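Local coordinates for membrane attack complex assembly inhibitor BGA71 (Borreliella bavariensis, PDB 6FMH), which sits on the outer surface of a Lyme disease spirochaete and inhibits assembly of the membrane attack complex, probably protecting the bacterium from complement, at residues 35-41 with 62-66; 13-17 with 118-122; 146-151 with 187-192. One frame throughout, in Å; residues are numbered along the deposited sequence.

Contact 1. Residues 35-41 with 62-66; sequences DAQGINF and KRTIY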
loop_
_atom_site.group_PDB
_atom_site.type_symbol
_atom_site.label_atom_id
_atom_site.label_comp_id
_atom_site.label_asym_id
_atom_site.label_seq_id
_atom_site.Cartn_x
_atom_site.Cartn_y
_atom_site.Cartn_z
ATOM N N ASP A 35 -19.215 -1.739 6.915
ATOM C CA ASP A 35 -19.312 -3.162 6.618
ATOM C C ASP A 35 -19.499 -4.048 7.851
ATOM O O ASP A 35 -20.011 -5.163 7.735
ATOM C CB ASP A 35 -18.060 -3.626 5.877
ATOM C CG ASP A 35 -17.997 -3.115 4.456
ATOM O OD1 ASP A 35 -18.949 -2.444 3.975
ATOM O OD2 ASP A 35 -17.002 -3.444 3.785
ATOM N N ALA A 36 -19.071 -3.576 9.011
ATOM C CA ALA A 36 -19.196 -4.360 10.243
ATOM C C ALA A 36 -20.653 -4.623 10.600
ATOM O O ALA A 36 -20.971 -5.601 11.267
ATOM C CB ALA A 36 -18.468 -3.674 11.396
ATOM N N GLN A 37 -21.523 -3.772 10.091
ATOM C CA GLN A 37 -22.948 -3.845 10.338
ATOM C C GLN A 37 -23.736 -4.771 9.373
ATOM O O GLN A 37 -24.950 -4.609 9.193
ATOM C CB GLN A 37 -23.500 -2.383 10.282
ATOM C CG GLN A 37 -22.912 -1.466 11.399
ATOM C CD GLN A 37 -23.543 -1.800 12.705
ATOM O OE1 GLN A 37 -22.939 -2.344 13.671
ATOM N NE2 GLN A 37 -24.799 -1.495 12.750
ATOM N N GLY A 38 -23.055 -5.704 8.714
ATOM C CA GLY A 38 -23.733 -6.757 7.923
ATOM C C GLY A 38 -24.246 -6.410 6.526
ATOM O O GLY A 38 -24.753 -7.272 5.830
ATOM N N ILE A 39 -24.134 -5.155 6.112
ATOM C CA ILE A 39 -24.364 -4.766 4.702
ATOM C C ILE A 39 -23.304 -5.466 3.840
ATOM O O ILE A 39 -22.116 -5.203 4.019
ATOM C CB ILE A 39 -24.269 -3.223 4.552
ATOM C CG1 ILE A 39 -24.571 -2.679 3.153
ATOM C CG2 ILE A 39 -22.891 -2.708 4.914
ATOM C CD1 ILE A 39 -25.070 -1.248 3.242
ATOM N N ASN A 40 -23.714 -6.388 2.972
ATOM C CA ASN A 40 -22.734 -7.180 2.215
ATOM C C ASN A 40 -22.804 -6.643 0.811
ATOM O O ASN A 40 -23.493 -7.173 -0.078
ATOM C CB ASN A 40 -22.934 -8.721 2.283
ATOM C CG ASN A 40 -21.626 -9.535 2.062
ATOM O OD1 ASN A 40 -20.718 -9.113 1.380
ATOM N ND2 ASN A 40 -21.564 -10.730 2.667
ATOM N N PHE A 41 -22.164 -5.504 0.633
ATOM C CA PHE A 41 -22.365 -4.684 -0.567
ATOM C C PHE A 41 -22.160 -5.479 -1.836
ATOM O O PHE A 41 -22.922 -5.346 -2.794
ATOM C CB PHE A 41 -21.457 -3.440 -0.496
ATOM C CG PHE A 41 -21.484 -2.593 -1.731
ATOM C CD1 PHE A 41 -22.699 -2.145 -2.286
ATOM C CD2 PHE A 41 -20.302 -2.270 -2.371
ATOM C CE1 PHE A 41 -22.716 -1.402 -3.453
ATOM C CE2 PHE A 41 -20.318 -1.514 -3.543
ATOM C CZ PHE A 41 -21.526 -1.091 -4.093
ATOM N N LYS A 62 -14.770 -0.666 -3.017
ATOM C CA LYS A 62 -15.418 0.082 -1.928
ATOM C C LYS A 62 -14.774 1.435 -1.595
ATOM O O LYS A 62 -15.482 2.381 -1.245
ATOM C CB LYS A 62 -15.443 -0.745 -0.649
ATOM C CG LYS A 62 -16.416 -1.904 -0.691
ATOM C CD LYS A 62 -16.194 -2.772 0.527
ATOM C CE LYS A 62 -17.129 -3.940 0.572
ATOM N NZ LYS A 62 -16.619 -4.961 1.542
ATOM N N ARG A 63 -13.449 1.507 -1.669
ATOM C CA ARG A 63 -12.771 2.784 -1.437
ATOM C C ARG A 63 -13.374 3.857 -2.326
ATOM O O ARG A 63 -13.729 4.944 -1.873
ATOM C CB ARG A 63 -11.268 2.671 -1.685
ATOM C CG ARG A 63 -10.516 1.808 -0.679
ATOM C CD ARG A 63 -9.114 1.242 -1.109
ATOM N NE ARG A 63 -8.168 2.340 -1.027
ATOM C CZ ARG A 63 -6.911 2.359 -1.512
ATOM N NH1 ARG A 63 -6.361 1.303 -2.038
ATOM N NH2 ARG A 63 -6.189 3.459 -1.382
ATOM N N THR A 64 -13.524 3.543 -3.610
ATOM C CA THR A 64 -14.074 4.542 -4.561
ATOM C C THR A 64 -15.540 4.796 -4.364
ATOM O O THR A 64 -15.968 5.897 -4.208
ATOM C CB THR A 64 -13.805 4.166 -6.044
ATOM O OG1 THR A 64 -12.438 4.468 -6.380
ATOM C CG2 THR A 64 -14.655 5.004 -6.958
ATOM N N ILE A 65 -16.286 3.719 -4.226
ATOM C CA ILE A 65 -17.754 3.809 -4.103
ATOM C C ILE A 65 -18.169 4.505 -2.836
ATOM O O ILE A 65 -18.883 5.488 -2.877
ATOM C CB ILE A 65 -18.416 2.400 -4.114
ATOM C CG1 ILE A 65 -18.105 1.639 -5.401
ATOM C CG2 ILE A 65 -19.928 2.500 -3.905
ATOM C CD1 ILE A 65 -19.085 1.849 -6.496
ATOM N N TYR A 66 -17.688 3.995 -1.706
ATOM C CA TYR A 66 -18.114 4.460 -0.383
ATOM C C TYR A 66 -17.708 5.880 -0.177
ATOM O O TYR A 66 -18.446 6.669 0.425
ATOM C CB TYR A 66 -17.496 3.595 0.697
ATOM C CG TYR A 66 -18.113 2.205 0.900
ATOM C CD1 TYR A 66 -18.769 1.541 -0.104
ATOM C CD2 TYR A 66 -18.017 1.583 2.132
ATOM C CE1 TYR A 66 -19.290 0.294 0.089
ATOM C CE2 TYR A 66 -18.551 0.343 2.355
ATOM C CZ TYR A 66 -19.204 -0.296 1.320
ATOM O OH TYR A 66 -19.699 -1.562 1.522
#
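D35, near the C-terminal end of helix 12-36, gives one carboxylate oxygen to each of two side chains one turn apart on helix 55-68. Y66 OH donates to D35 OD1 at 2.7 Å, and OD1 accepts through its syn lone pair; this oxygen lies in the tyrosine ring plane at its edge, yet the carboxylate stands nearly upright to the ring, the planes 88° apart. K62 comes from the opposite direction, and its NZ meets D35 OD2 from above the carboxylate plane, a salt bridge of 2.7 Å. E58, one turn back on the same helix, makes a second salt bridge to this ammonium group, which is shared between two acids. A long lysine suits the place: its extended chain carries the charge out to D35 while its CB lies over the centre of one Y66 ring face. The contact belongs to the all-helical BbCRASP-1 fold: after D35 the chain turns through G38, whose positive phi glycine tolerates readily, and comes back to F41. F41 CG stands anti to the backbone N (chi1 175°), which directs the ring toward helix 55-68, where it slides past Y66 in the opposite sense. The pair is an offset edge-to-face stack, Y66 supplying the edge, with centroids 5.7 Å apart and planes at 63°. At the far end of the ring, F41 CZ touches I65 CG2 at 3.9 Å; I76 and K80 of helix 73-88 also pack against F41.

Contact 2. Residues 13-17 with 118-122; sequences LETAA and IKEAI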
loop_
_atom_site.group_PDB
_atom_site.type_symbol
_atom_site.label_atom_id
_atom_site.label_comp_id
_atom_site.label_asym_id
_atom_site.label_seq_id
_atom_site.Cartn_x
_atom_site.Cartn_y
_atom_site.Cartn_z
ATOM N N LEU A 13 6.600 15.584 -2.859
ATOM C CA LEU A 13 6.291 14.163 -3.014
ATOM C C LEU A 13 6.134 13.492 -1.653
ATOM O O LEU A 13 5.201 12.692 -1.431
ATOM C CB LEU A 13 7.419 13.449 -3.721
ATOM C CG LEU A 13 7.706 13.827 -5.171
ATOM C CD1 LEU A 13 8.958 13.158 -5.739
ATOM C CD2 LEU A 13 6.568 13.532 -6.108
ATOM N N GLU A 14 7.011 13.858 -0.716
ATOM C CA GLU A 14 6.873 13.396 0.667
ATOM C C GLU A 14 5.544 13.822 1.305
ATOM O O GLU A 14 4.866 12.983 1.921
ATOM C CB GLU A 14 8.074 13.806 1.483
ATOM C CG GLU A 14 9.327 12.993 1.139
ATOM C CD GLU A 14 10.609 13.473 1.828
ATOM O OE1 GLU A 14 10.753 14.689 2.085
ATOM O OE2 GLU A 14 11.478 12.617 2.089
ATOM N N THR A 15 5.116 15.070 1.118
ATOM C CA THR A 15 3.788 15.488 1.635
ATOM C C THR A 15 2.672 14.804 0.915
ATOM O O THR A 15 1.620 14.528 1.510
ATOM C CB THR A 15 3.504 17.032 1.604
ATOM O OG1 THR A 15 4.132 17.632 0.476
ATOM C CG2 THR A 15 3.996 17.692 2.879
ATOM N N ALA A 16 2.839 14.636 -0.384
ATOM C CA ALA A 16 1.800 13.991 -1.194
ATOM C C ALA A 16 1.550 12.556 -0.732
ATOM O O ALA A 16 0.422 12.187 -0.447
ATOM C CB ALA A 16 2.153 14.008 -2.678
ATOM N N ALA A 17 2.610 11.781 -0.605
ATOM C CA ALA A 17 2.481 10.449 -0.012
ATOM C C ALA A 17 1.839 10.480 1.409
ATOM O O ALA A 17 1.050 9.607 1.742
ATOM C CB ALA A 17 3.832 9.717 0.022
ATOM N N ILE A 118 5.237 7.274 -6.626
ATOM C CA ILE A 118 5.691 8.359 -5.823
ATOM C C ILE A 118 6.479 7.829 -4.658
ATOM O O ILE A 118 7.383 8.461 -4.211
ATOM C CB ILE A 118 4.483 9.147 -5.297
ATOM C CG1 ILE A 118 3.793 9.841 -6.447
ATOM C CG2 ILE A 118 4.861 10.134 -4.211
ATOM C CD1 ILE A 118 2.877 10.975 -6.078
ATOM N N LYS A 119 6.105 6.680 -4.145
ATOM C CA LYS A 119 6.853 6.059 -3.102
ATOM C C LYS A 119 8.214 5.628 -3.587
ATOM O O LYS A 119 9.166 5.770 -2.886
ATOM C CB LYS A 119 6.065 4.916 -2.499
ATOM C CG LYS A 119 5.025 5.338 -1.494
ATOM C CD LYS A 119 4.134 4.196 -1.170
ATOM C CE LYS A 119 3.216 4.501 -0.034
ATOM N NZ LYS A 119 2.408 3.333 0.316
ATOM N N GLU A 120 8.304 5.122 -4.803
ATOM C CA GLU A 120 9.550 4.773 -5.460
ATOM C C GLU A 120 10.524 5.882 -5.651
ATOM O O GLU A 120 11.672 5.669 -5.608
ATOM C CB GLU A 120 9.261 4.216 -6.835
ATOM C CG GLU A 120 10.489 3.849 -7.650
ATOM C CD GLU A 120 10.175 3.595 -9.065
ATOM O OE1 GLU A 120 9.367 4.286 -9.568
ATOM O OE2 GLU A 120 10.725 2.707 -9.664
ATOM N N ALA A 121 10.057 7.059 -5.961
ATOM C CA ALA A 121 10.894 8.212 -6.072
ATOM C C ALA A 121 11.368 8.683 -4.730
ATOM O O ALA A 121 12.460 9.073 -4.597
ATOM C CB ALA A 121 10.163 9.309 -6.779
ATOM N N ILE A 122 10.526 8.649 -3.727
ATOM C CA ILE A 122 10.970 9.024 -2.405
ATOM C C ILE A 122 12.128 8.126 -1.907
ATOM O O ILE A 122 13.201 8.626 -1.530
ATOM C CB ILE A 122 9.823 8.927 -1.424
ATOM C CG1 ILE A 122 8.808 10.026 -1.697
ATOM C CG2 ILE A 122 10.306 9.086 0.005
ATOM C CD1 ILE A 122 7.572 9.926 -0.822
#
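I122 pushes its CD1 methyl against one turn of helix 12-36, and most of the closest atom contacts between the two segments gather at this methyl. CD1 lies 3.8 Å from A17 CB, 3.8 Å from E14 CA and 3.7 Å from L13 O, an oxygen already engaged by the backbone N of A17. CG1 stands anti to the carbonyl carbon (chi1 -70°) and the chain then runs on extended, carrying the methyl across to the partner helix. Small A17 suits the spot, its single methyl leaving room for the branched isoleucine. One turn earlier I118 applies a different branch, its CG2, which reaches L13 O at 3.8 Å and lies 4.2 Å from L13 CB. L13 CB touches both isoleucines, and CD1 goes on to A121 CB, 4.2 Å away. The side chains meet through apolar groups, with no hydrogen bond across the segments. This is the packing of two roughly antiparallel helices within the all-helical BbCRASP-1 type fold, their axes approaching to 9.6 Å and crossing at -137°.

E14 marks the looser side. Its aliphatic CG rests on I122, crossing it at a slant, while the extended chain takes the carboxylate beyond the apolar patch to the second subunit. There E57 of that subunit brings a like charge close, which may raise the pKa of one acid. The same subunit packs N52 on E14, E57 on I122 and Y56 on K119. Within the chain, helix 127-163 closes over the other flank: Q130 and E134 touch L13, L137 meets I118, and L141 meets A16.

Contact 3. Residues 146-151 with 187-192; sequences KTRQNF and LDSFKP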
loop_
_atom_site.group_PDB
_atom_site.type_symbol
_atom_site.label_atom_id
_atom_site.label_comp_id
_atom_site.label_asym_id
_atom_site.label_seq_id
_atom_site.Cartn_x
_atom_site.Cartn_y
_atom_site.Cartn_z
ATOM N N LYS A 146 -9.046 13.878 -9.222
ATOM C CA LYS A 146 -10.118 14.627 -9.896
ATOM C C LYS A 146 -11.083 13.658 -10.621
ATOM O O LYS A 146 -12.345 13.679 -10.428
ATOM C CB LYS A 146 -9.486 15.679 -10.801
ATOM C CG LYS A 146 -8.895 16.827 -10.012
ATOM C CD LYS A 146 -8.620 18.050 -10.839
ATOM C CE LYS A 146 -7.867 19.116 -10.036
ATOM N NZ LYS A 146 -8.532 19.469 -8.743
ATOM N N THR A 147 -10.498 12.685 -11.318
ATOM C CA THR A 147 -11.293 11.651 -11.999
ATOM C C THR A 147 -12.277 11.023 -11.019
ATOM O O THR A 147 -13.480 10.925 -11.304
ATOM C CB THR A 147 -10.410 10.610 -12.693
ATOM O OG1 THR A 147 -9.623 11.258 -13.722
ATOM C CG2 THR A 147 -11.243 9.547 -13.355
ATOM N N ARG A 148 -11.772 10.620 -9.860
ATOM C CA ARG A 148 -12.602 9.975 -8.898
ATOM C C ARG A 148 -13.702 10.931 -8.388
ATOM O O ARG A 148 -14.858 10.507 -8.100
ATOM C CB ARG A 148 -11.813 9.468 -7.729
ATOM C CG ARG A 148 -12.757 8.755 -6.766
ATOM C CD ARG A 148 -12.073 7.905 -5.773
ATOM N NE ARG A 148 -11.414 8.735 -4.798
ATOM C CZ ARG A 148 -10.735 8.279 -3.765
ATOM N NH1 ARG A 148 -10.629 6.991 -3.532
ATOM N NH2 ARG A 148 -10.158 9.137 -2.964
ATOM N N GLN A 149 -13.350 12.214 -8.250
ATOM C CA GLN A 149 -14.366 13.209 -7.863
ATOM C C GLN A 149 -15.464 13.269 -8.905
ATOM O O GLN A 149 -16.605 13.489 -8.569
ATOM C CB GLN A 149 -13.724 14.597 -7.627
ATOM C CG GLN A 149 -13.105 14.770 -6.255
ATOM C CD GLN A 149 -12.122 15.929 -6.219
ATOM O OE1 GLN A 149 -12.374 16.992 -6.794
ATOM N NE2 GLN A 149 -10.982 15.728 -5.539
ATOM N N ASN A 150 -15.088 13.235 -10.183
ATOM C CA ASN A 150 -16.098 13.423 -11.241
ATOM C C ASN A 150 -16.955 12.221 -11.286
ATOM O O ASN A 150 -18.171 12.337 -11.372
ATOM C CB ASN A 150 -15.488 13.689 -12.611
ATOM C CG ASN A 150 -14.644 14.934 -12.649
ATOM O OD1 ASN A 150 -13.609 14.985 -13.337
ATOM N ND2 ASN A 150 -15.075 15.961 -11.961
ATOM N N PHE A 151 -16.353 11.057 -11.142
ATOM C CA PHE A 151 -17.154 9.845 -10.974
ATOM C C PHE A 151 -18.156 9.934 -9.809
ATOM O O PHE A 151 -19.277 9.519 -9.929
ATOM C CB PHE A 151 -16.241 8.631 -10.772
ATOM C CG PHE A 151 -16.973 7.403 -10.295
ATOM C CD1 PHE A 151 -17.603 6.517 -11.208
ATOM C CD2 PHE A 151 -17.057 7.119 -8.947
ATOM C CE1 PHE A 151 -18.287 5.394 -10.754
ATOM C CE2 PHE A 151 -17.730 6.002 -8.508
ATOM C CZ PHE A 151 -18.356 5.135 -9.398
ATOM N N LEU A 187 -13.696 5.107 -18.351
ATOM C CA LEU A 187 -12.813 5.805 -17.406
ATOM C C LEU A 187 -12.419 7.239 -17.863
ATOM O O LEU A 187 -12.567 8.209 -17.112
ATOM C CB LEU A 187 -11.533 4.981 -17.215
ATOM C CG LEU A 187 -10.388 5.550 -16.410
ATOM C CD1 LEU A 187 -10.769 5.553 -14.946
ATOM C CD2 LEU A 187 -9.140 4.710 -16.616
ATOM N N ASP A 188 -11.930 7.343 -19.098
ATOM C CA ASP A 188 -11.426 8.608 -19.648
ATOM C C ASP A 188 -12.445 9.745 -19.604
ATOM O O ASP A 188 -12.076 10.895 -19.576
ATOM C CB ASP A 188 -10.987 8.407 -21.102
ATOM C CG ASP A 188 -9.567 7.936 -21.204
ATOM O OD1 ASP A 188 -8.924 7.644 -20.123
ATOM O OD2 ASP A 188 -9.075 7.894 -22.377
ATOM N N SER A 189 -13.735 9.411 -19.640
ATOM C CA SER A 189 -14.767 10.411 -19.667
ATOM C C SER A 189 -14.827 11.144 -18.352
ATOM O O SER A 189 -15.330 12.241 -18.294
ATOM C CB SER A 189 -16.113 9.745 -19.934
ATOM O OG SER A 189 -16.434 8.781 -18.935
ATOM N N PHE A 190 -14.350 10.521 -17.273
ATOM C CA PHE A 190 -14.370 11.169 -15.956
ATOM C C PHE A 190 -13.115 11.968 -15.666
ATOM O O PHE A 190 -13.052 12.654 -14.665
ATOM C CB PHE A 190 -14.594 10.148 -14.873
ATOM C CG PHE A 190 -15.920 9.530 -14.951
ATOM C CD1 PHE A 190 -17.031 10.221 -14.560
ATOM C CD2 PHE A 190 -16.070 8.225 -15.431
ATOM C CE1 PHE A 190 -18.289 9.644 -14.613
ATOM C CE2 PHE A 190 -17.340 7.645 -15.496
ATOM C CZ PHE A 190 -18.443 8.363 -15.075
ATOM N N LYS A 191 -12.113 11.879 -16.553
ATOM C CA LYS A 191 -10.872 12.648 -16.401
ATOM C C LYS A 191 -11.118 14.089 -16.634
ATOM O O LYS A 191 -12.046 14.426 -17.352
ATOM C CB LYS A 191 -9.816 12.158 -17.342
ATOM C CG LYS A 191 -9.199 10.852 -16.874
ATOM C CD LYS A 191 -8.166 10.323 -17.789
ATOM C CE LYS A 191 -7.559 9.071 -17.117
ATOM N NZ LYS A 191 -8.540 7.932 -17.032
ATOM N N PRO A 192 -10.326 14.955 -15.995
ATOM C CA PRO A 192 -10.445 16.379 -16.262
ATOM C C PRO A 192 -10.002 16.733 -17.658
ATOM O O PRO A 192 -9.222 16.025 -18.263
ATOM C CB PRO A 192 -9.630 17.054 -15.142
ATOM C CG PRO A 192 -8.775 16.009 -14.581
ATOM C CD PRO A 192 -9.469 14.693 -14.842
#
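F190 turns its side chain toward helix 127-163 and lays it against the backbone between T147 and F151. Its CB comes first, packed 3.7 Å from T147 CG2, with the two side chains crossing at about a right angle. CG, placed anti to the carbonyl carbon (chi1 -66°), carries the ring along the helix surface toward F151. On one side of the ring CD1 lies 3.6 Å from F151 CA, and CE1 follows at 3.8 Å from the same F151 CA. F151 CB stands over one face of this ring, offset toward the rim, and at the tip CZ approaches the F151 ring obliquely. The two rings form an edge-to-face pair, F151 giving its edge to the face of F190, with centroids 5.8 Å apart and planes at 77°. A large flat side chain suits the place because it can span a full turn of the helix.

The backbone of F190 takes part too. T147 CA makes a CH...O contact with F190 O at 3.3 Å, nearly straight at 168°. T147 fits this close approach: its hydroxyl turns back to S143 O within its own helix, while CG2 serves the apolar side. Beyond it the ring of P192 rests on K146, CG to CB 3.9 Å. K191 leads away from the helix and bends at its end, so that its NZ forms a salt bridge of 3.1 Å to D188 OD1.

The contact packs the C-terminal tail against the middle of helix 127-163. F151 continues inward to V104 and I107 of helix 90-123 and to T64 and S68 of helix 55-68, while L187 also reaches I107.

Contacts 1 and 2 lie at the two ends of helix 12-36, where it packs against helix 55-68 and helix 90-123; their centres are 29 Å apart and their nearest atoms about 9 Å. Contact 3 lies across the chain's centre from contact 1, with 22 Å between centres, yet the two touch directly: T64 CG2 packs on F151 CE2 at 3.6 Å, and T64 OG1 lies 3.5 Å from R148 CD. Contacts 2 and 3 do not meet, their nearest atoms being about 11 Å apart, but they use helices 90-123 and 127-163, which follow each other in the chain. Of the three, only contact 2 is touched by the second subunit.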